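Local coordinates for thioredoxin (TrxA-1) (Sulfolobus solfataricus, PDB 3TCO), which probably reduces protein disulfides through a redox-active pair of cysteines, acting as an electron carrier of the thioredoxin family, at residues E3-L7 with A47-K51; V24-C28 with Y39-Y43. All coordinates share one frame; numbering follows the deposited sequence.

Overall arrangement
Both contacts involve helix 34-49 of a thioredoxin fold, and their centres lie about 10 Å apart. Contact 2 (24-28 with 39-43) joins strand 23-29, the third strand across the five-stranded mixed sheet, to the middle of that helix; its centre is about 5 Å from the centre of the chain. Contact 1 (3-7 with 47-51) lies farther out, about 12 Å from that centre, where the N-terminal loop meets the helix's C-terminal end. Along the chain, the segments of contact 1 bracket those of contact 2. The two touch where Thr-6 CG2 comes 4.0 Å from Tyr-43 CD2, so packing runs continuously from the surface to the buried layer between sheet and helix.

Contact 1: E3-L7 with A47-K51; sequences EDVTL and AEKYK. With EDO (1,2-ethanediol), chain D.
Val-5 packs over the last turn of helix 34-49, where the N-terminal loop of the thioredoxin fold meets the helix end. Its two methyls divide the work. CG2 lies 3.8 Å from Ala-47 CB and also approaches the Ala-47 carbonyl, whereas CG1 meets the carboxylate of Glu-48 and the aliphatic part of Lys-51. Thr-6 continues the apolar patch through CG2, 3.9 Å from Ala-47 CB.

At the surface, Lys-51 reaches out fully extended and gives its NZ to Glu-3 OE2 in a 2.9 Å salt bridge, met on the syn side but 26° out of the carboxylate plane. A bend at chi2 (58°) carries the Glu-48 carboxylate to the same oxygen, with Glu-48 OE1 2.8 Å from Glu-3 OE2 and the two carboxylate planes 52° apart. Two acid oxygens this close suggest that one of the groups carries a proton, and the Lys-51 charge probably offsets part of the repulsion between the two acids.

Behind this shell, an Asx turn shapes the loop: Thr-6 N donates to Asp-4 OD1 from above the carboxylate plane. Thr-6 OG1, which is also hydrogen-bonded to Arg-58, donates to the syn lone pair of Asp-4 OD1 at 2.6 Å. O2 of a 1,2-ethanediol, probably from the crystallisation liquor, donates to Val-5 O at 2.7 Å.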
loop_
_atom_site.group_PDB
_atom_site.type_symbol
_atom_site.label_atom_id
_atom_site.label_comp_id
_atom_site.label_asym_id
_atom_site.label_seq_id
_atom_site.Cartn_x
_atom_site.Cartn_y
_atom_site.Cartn_z
ATOM N N GLU A 3 -4.417 -0.101 -16.979
ATOM C CA GLU A 3 -5.554 0.372 -16.132
ATOM C C GLU A 3 -5.108 0.466 -14.676
ATOM O O GLU A 3 -4.094 -0.117 -14.287
ATOM C CB GLU A 3 -6.739 -0.592 -16.239
ATOM C CG GLU A 3 -6.634 -1.788 -15.306
ATOM C CD GLU A 3 -7.696 -2.845 -15.554
ATOM O OE1 GLU A 3 -8.782 -2.499 -16.061
ATOM O OE2 GLU A 3 -7.443 -4.023 -15.224
ATOM N N ASP A 4 -5.879 1.192 -13.871
ATOM C CA ASP A 4 -5.557 1.379 -12.458
ATOM C C ASP A 4 -6.533 0.625 -11.564
ATOM O O ASP A 4 -7.711 0.975 -11.477
ATOM C CB ASP A 4 -5.594 2.872 -12.105
ATOM C CG ASP A 4 -5.120 3.146 -10.693
ATOM O OD1 ASP A 4 -4.790 2.174 -9.989
ATOM O OD2 ASP A 4 -5.072 4.329 -10.286
ATOM N N VAL A 5 -6.042 -0.414 -10.902
ATOM C CA VAL A 5 -6.879 -1.211 -10.023
ATOM C C VAL A 5 -6.583 -0.952 -8.553
ATOM O O VAL A 5 -7.058 -1.685 -7.681
ATOM C CB VAL A 5 -6.719 -2.710 -10.326
ATOM C CG1 VAL A 5 -7.135 -2.979 -11.768
ATOM C CG2 VAL A 5 -5.260 -3.144 -10.097
ATOM N N THR A 6 -5.802 0.088 -8.277
ATOM C CA THR A 6 -5.488 0.444 -6.900
ATOM C C THR A 6 -6.719 1.097 -6.295
ATOM O O THR A 6 -7.581 1.608 -7.011
ATOM C CB THR A 6 -4.292 1.408 -6.803
ATOM O OG1 THR A 6 -4.609 2.650 -7.450
ATOM C CG2 THR A 6 -3.072 0.775 -7.454
ATOM N N LEU A 7 -6.787 1.083 -4.970
ATOM C CA LEU A 7 -7.937 1.607 -4.246
ATOM C C LEU A 7 -7.593 2.705 -3.260
ATOM O O LEU A 7 -6.727 2.531 -2.398
ATOM C CB LEU A 7 -8.611 0.457 -3.478
ATOM C CG LEU A 7 -9.681 0.811 -2.431
ATOM C CD1 LEU A 7 -10.944 1.261 -3.122
ATOM C CD2 LEU A 7 -9.969 -0.401 -1.558
ATOM N N ALA A 47 -0.037 -4.202 -8.944
ATOM C CA ALA A 47 -1.437 -4.318 -8.539
ATOM C C ALA A 47 -2.260 -4.921 -9.685
ATOM O O ALA A 47 -3.185 -5.707 -9.455
ATOM C CB ALA A 47 -2.003 -2.950 -8.151
ATOM N N GLU A 48 -1.923 -4.544 -10.915
ATOM C CA GLU A 48 -2.623 -5.066 -12.083
ATOM C C GLU A 48 -2.307 -6.562 -12.239
ATOM O O GLU A 48 -3.191 -7.367 -12.542
ATOM C CB GLU A 48 -2.182 -4.290 -13.329
ATOM C CG GLU A 48 -2.729 -4.810 -14.651
ATOM C CD GLU A 48 -4.247 -4.854 -14.712
ATOM O OE1 GLU A 48 -4.915 -4.012 -14.076
ATOM O OE2 GLU A 48 -4.776 -5.731 -15.422
ATOM N N LYS A 49 -1.052 -6.939 -12.027
ATOM C CA LYS A 49 -0.673 -8.343 -12.147
ATOM C C LYS A 49 -1.473 -9.213 -11.189
ATOM O O LYS A 49 -1.791 -10.365 -11.510
ATOM C CB LYS A 49 0.814 -8.544 -11.857
ATOM C CG LYS A 49 1.768 -7.951 -12.886
ATOM C CD LYS A 49 3.194 -8.451 -12.635
ATOM C CE LYS A 49 4.168 -7.884 -13.658
ATOM N NZ LYS A 49 5.543 -8.466 -13.504
ATOM N N TYR A 50 -1.787 -8.679 -10.008
ATOM C CA TYR A 50 -2.549 -9.429 -9.013
ATOM C C TYR A 50 -3.989 -8.944 -8.893
ATOM O O TYR A 50 -4.604 -9.027 -7.829
ATOM C CB TYR A 50 -1.866 -9.355 -7.643
ATOM C CG TYR A 50 -0.554 -10.096 -7.601
ATOM C CD1 TYR A 50 0.650 -9.448 -7.873
ATOM C CD2 TYR A 50 -0.516 -11.468 -7.333
ATOM C CE1 TYR A 50 1.861 -10.146 -7.881
ATOM C CE2 TYR A 50 0.691 -12.172 -7.344
ATOM C CZ TYR A 50 1.873 -11.500 -7.621
ATOM O OH TYR A 50 3.072 -12.180 -7.655
ATOM N N LYS A 51 -4.526 -8.431 -9.989
ATOM C CA LYS A 51 -5.907 -7.953 -9.997
ATOM C C LYS A 51 -6.849 -9.052 -9.488
ATOM O O LYS A 51 -6.742 -10.205 -9.902
ATOM C CB LYS A 51 -6.298 -7.539 -11.421
ATOM C CG LYS A 51 -7.723 -7.044 -11.561
ATOM C CD LYS A 51 -8.030 -6.648 -12.997
ATOM C CE LYS A 51 -9.485 -6.197 -13.125
ATOM N NZ LYS A 51 -9.732 -5.576 -14.469
HETATM C C1 EDO D . -9.625 -4.058 -5.609
HETATM O O1 EDO D . -10.127 -5.270 -6.177
HETATM C C2 EDO D . -9.939 -2.890 -6.548
HETATM O O2 EDO D . -9.358 -3.135 -7.832
#

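Contact 2: V24-C28 with Y39-Y43; sequences VLVDC and YEPIY
Asp-27 lays its CB over the centre of the Tyr-43 ring, 3.6 Å from the centroid and only 12° off the ring normal, which meets the geometry of a CH-pi contact. The ring reaches the strand because Tyr-43 CG stands anti to its backbone N (chi1 -173°), sending the phenol outward from the helix. Tyr-43 OH is 3.4 Å from Leu-25 CB, which lies at the ring edge near its plane. The OH also approaches Leu-25 O, at an angle too poor for a hydrogen bond; a weak one goes instead to Gly-57 O on the adjacent strand.

Beyond CB, the buried Asp-27 carboxylate turns toward the partly exposed Glu-40. Asp-27 OD2 lies 2.8 Å from both Glu-40 OE1 and Glu-40 OE2, with the two carboxylate planes nearly coplanar. Glu-40 gets there by folding back at chi2, which brings its end toward the strand although the residue starts off to one side. Asp-27 OD1 sits at the edge of the Tyr-39 ring, 3.7 Å from Tyr-39 CE2, and has no hydrogen-bonding partner in the model. The Tyr-39 hydroxyl is satisfied by Thr-79 OG1. Glu-40 also touches the Cys-33/Cys-36 pair, seen as a disulfide, so the two acids meet beside the redox centre. A buried aspartate beneath the CxxC is a familiar feature of thioredoxins, and the position of Asp-27 is consistent with it.

The axes of strand and helix segments run nearly antiparallel, at 165°, and 10.8 Å apart, as expected for the first two elements of the beta-alpha-beta unit 23-29, 34-49, 55-60. Phe-56 of strand 55-60 meets the Tyr-43 ring edge-to-face, while Leu-100 of helix 97-107 packs against both Leu-25 and Tyr-39.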
loop_
_atom_site.group_PDB
_atom_site.type_symbol
_atom_site.label_atom_id
_atom_site.label_comp_id
_atom_site.label_asym_id
_atom_site.label_seq_id
_atom_site.Cartn_x
_atom_site.Cartn_y
_atom_site.Cartn_z
ATOM N N VAL A 24 -3.715 -7.111 1.957
ATOM C CA VAL A 24 -3.952 -5.721 1.605
ATOM C C VAL A 24 -2.660 -4.930 1.756
ATOM O O VAL A 24 -2.017 -4.971 2.810
ATOM C CB VAL A 24 -5.019 -5.067 2.514
ATOM C CG1 VAL A 24 -5.246 -3.613 2.081
ATOM C CG2 VAL A 24 -6.350 -5.840 2.430
ATOM N N LEU A 25 -2.273 -4.239 0.689
ATOM C CA LEU A 25 -1.073 -3.406 0.704
ATOM C C LEU A 25 -1.537 -1.964 0.720
ATOM O O LEU A 25 -2.603 -1.641 0.197
ATOM C CB LEU A 25 -0.196 -3.658 -0.532
ATOM C CG LEU A 25 0.441 -5.049 -0.630
ATOM C CD1 LEU A 25 -0.522 -6.009 -1.336
ATOM C CD2 LEU A 25 1.742 -4.953 -1.415
ATOM N N VAL A 26 -0.737 -1.094 1.319
ATOM C CA VAL A 26 -1.108 0.311 1.400
ATOM C C VAL A 26 0.076 1.196 1.051
ATOM O O VAL A 26 1.022 1.302 1.829
ATOM C CB VAL A 26 -1.599 0.693 2.829
ATOM C CG1 VAL A 26 -2.116 2.137 2.828
ATOM C CG2 VAL A 26 -2.689 -0.264 3.294
ATOM N N ASP A 27 0.029 1.806 -0.129
ATOM C CA ASP A 27 1.092 2.701 -0.579
ATOM C C ASP A 27 0.788 4.082 0.027
ATOM O O ASP A 27 -0.173 4.735 -0.356
ATOM C CB ASP A 27 1.113 2.759 -2.118
ATOM C CG ASP A 27 2.006 3.880 -2.666
ATOM O OD1 ASP A 27 2.902 4.367 -1.954
ATOM O OD2 ASP A 27 1.810 4.262 -3.830
ATOM N N CYS A 28 1.577 4.472 1.021
ATOM C CA CYS A 28 1.418 5.766 1.683
ATOM C C CYS A 28 2.236 6.755 0.845
ATOM O O CYS A 28 3.458 6.619 0.712
ATOM C CB CYS A 28 1.931 5.659 3.116
ATOM S SG CYS A 28 1.016 4.399 4.100
ATOM N N TYR A 39 7.777 5.562 -7.742
ATOM C CA TYR A 39 7.278 4.254 -7.293
ATOM C C TYR A 39 5.850 3.942 -7.793
ATOM O O TYR A 39 5.504 2.785 -8.049
ATOM C CB TYR A 39 7.321 4.231 -5.761
ATOM C CG TYR A 39 6.739 3.009 -5.083
ATOM C CD1 TYR A 39 7.136 1.725 -5.449
ATOM C CD2 TYR A 39 5.845 3.147 -4.019
ATOM C CE1 TYR A 39 6.665 0.611 -4.771
ATOM C CE2 TYR A 39 5.363 2.032 -3.327
ATOM C CZ TYR A 39 5.779 0.767 -3.705
ATOM O OH TYR A 39 5.342 -0.337 -2.996
ATOM N N GLU A 40 5.033 4.975 -7.952
ATOM C CA GLU A 40 3.647 4.777 -8.357
ATOM C C GLU A 40 3.374 3.832 -9.537
ATOM O O GLU A 40 2.550 2.924 -9.415
ATOM C CB GLU A 40 2.977 6.132 -8.585
ATOM C CG GLU A 40 3.025 7.033 -7.345
ATOM C CD GLU A 40 2.551 6.333 -6.063
ATOM O OE1 GLU A 40 1.376 5.898 -6.025
ATOM O OE2 GLU A 40 3.351 6.217 -5.096
ATOM N N PRO A 41 4.052 4.017 -10.684
ATOM C CA PRO A 41 3.778 3.102 -11.801
ATOM C C PRO A 41 4.146 1.639 -11.511
ATOM O O PRO A 41 3.515 0.708 -12.040
ATOM C CB PRO A 41 4.586 3.715 -12.955
ATOM C CG PRO A 41 5.726 4.371 -12.255
ATOM C CD PRO A 41 5.049 5.033 -11.068
ATOM N N ILE A 42 5.161 1.432 -10.677
ATOM C CA ILE A 42 5.582 0.081 -10.307
ATOM C C ILE A 42 4.507 -0.526 -9.398
ATOM O O ILE A 42 4.111 -1.682 -9.564
ATOM C CB ILE A 42 6.935 0.104 -9.562
ATOM C CG1 ILE A 42 8.028 0.651 -10.494
ATOM C CG2 ILE A 42 7.280 -1.278 -9.040
ATOM C CD1 ILE A 42 8.164 -0.097 -11.809
ATOM N N TYR A 43 4.022 0.270 -8.450
ATOM C CA TYR A 43 2.985 -0.192 -7.521
ATOM C C TYR A 43 1.726 -0.533 -8.310
ATOM O O TYR A 43 1.082 -1.545 -8.050
ATOM C CB TYR A 43 2.654 0.891 -6.495
ATOM C CG TYR A 43 1.721 0.428 -5.401
ATOM C CD1 TYR A 43 2.171 -0.407 -4.384
ATOM C CD2 TYR A 43 0.382 0.839 -5.375
ATOM C CE1 TYR A 43 1.322 -0.821 -3.360
ATOM C CE2 TYR A 43 -0.481 0.426 -4.353
ATOM C CZ TYR A 43 -0.000 -0.400 -3.349
ATOM O OH TYR A 43 -0.818 -0.799 -2.318
#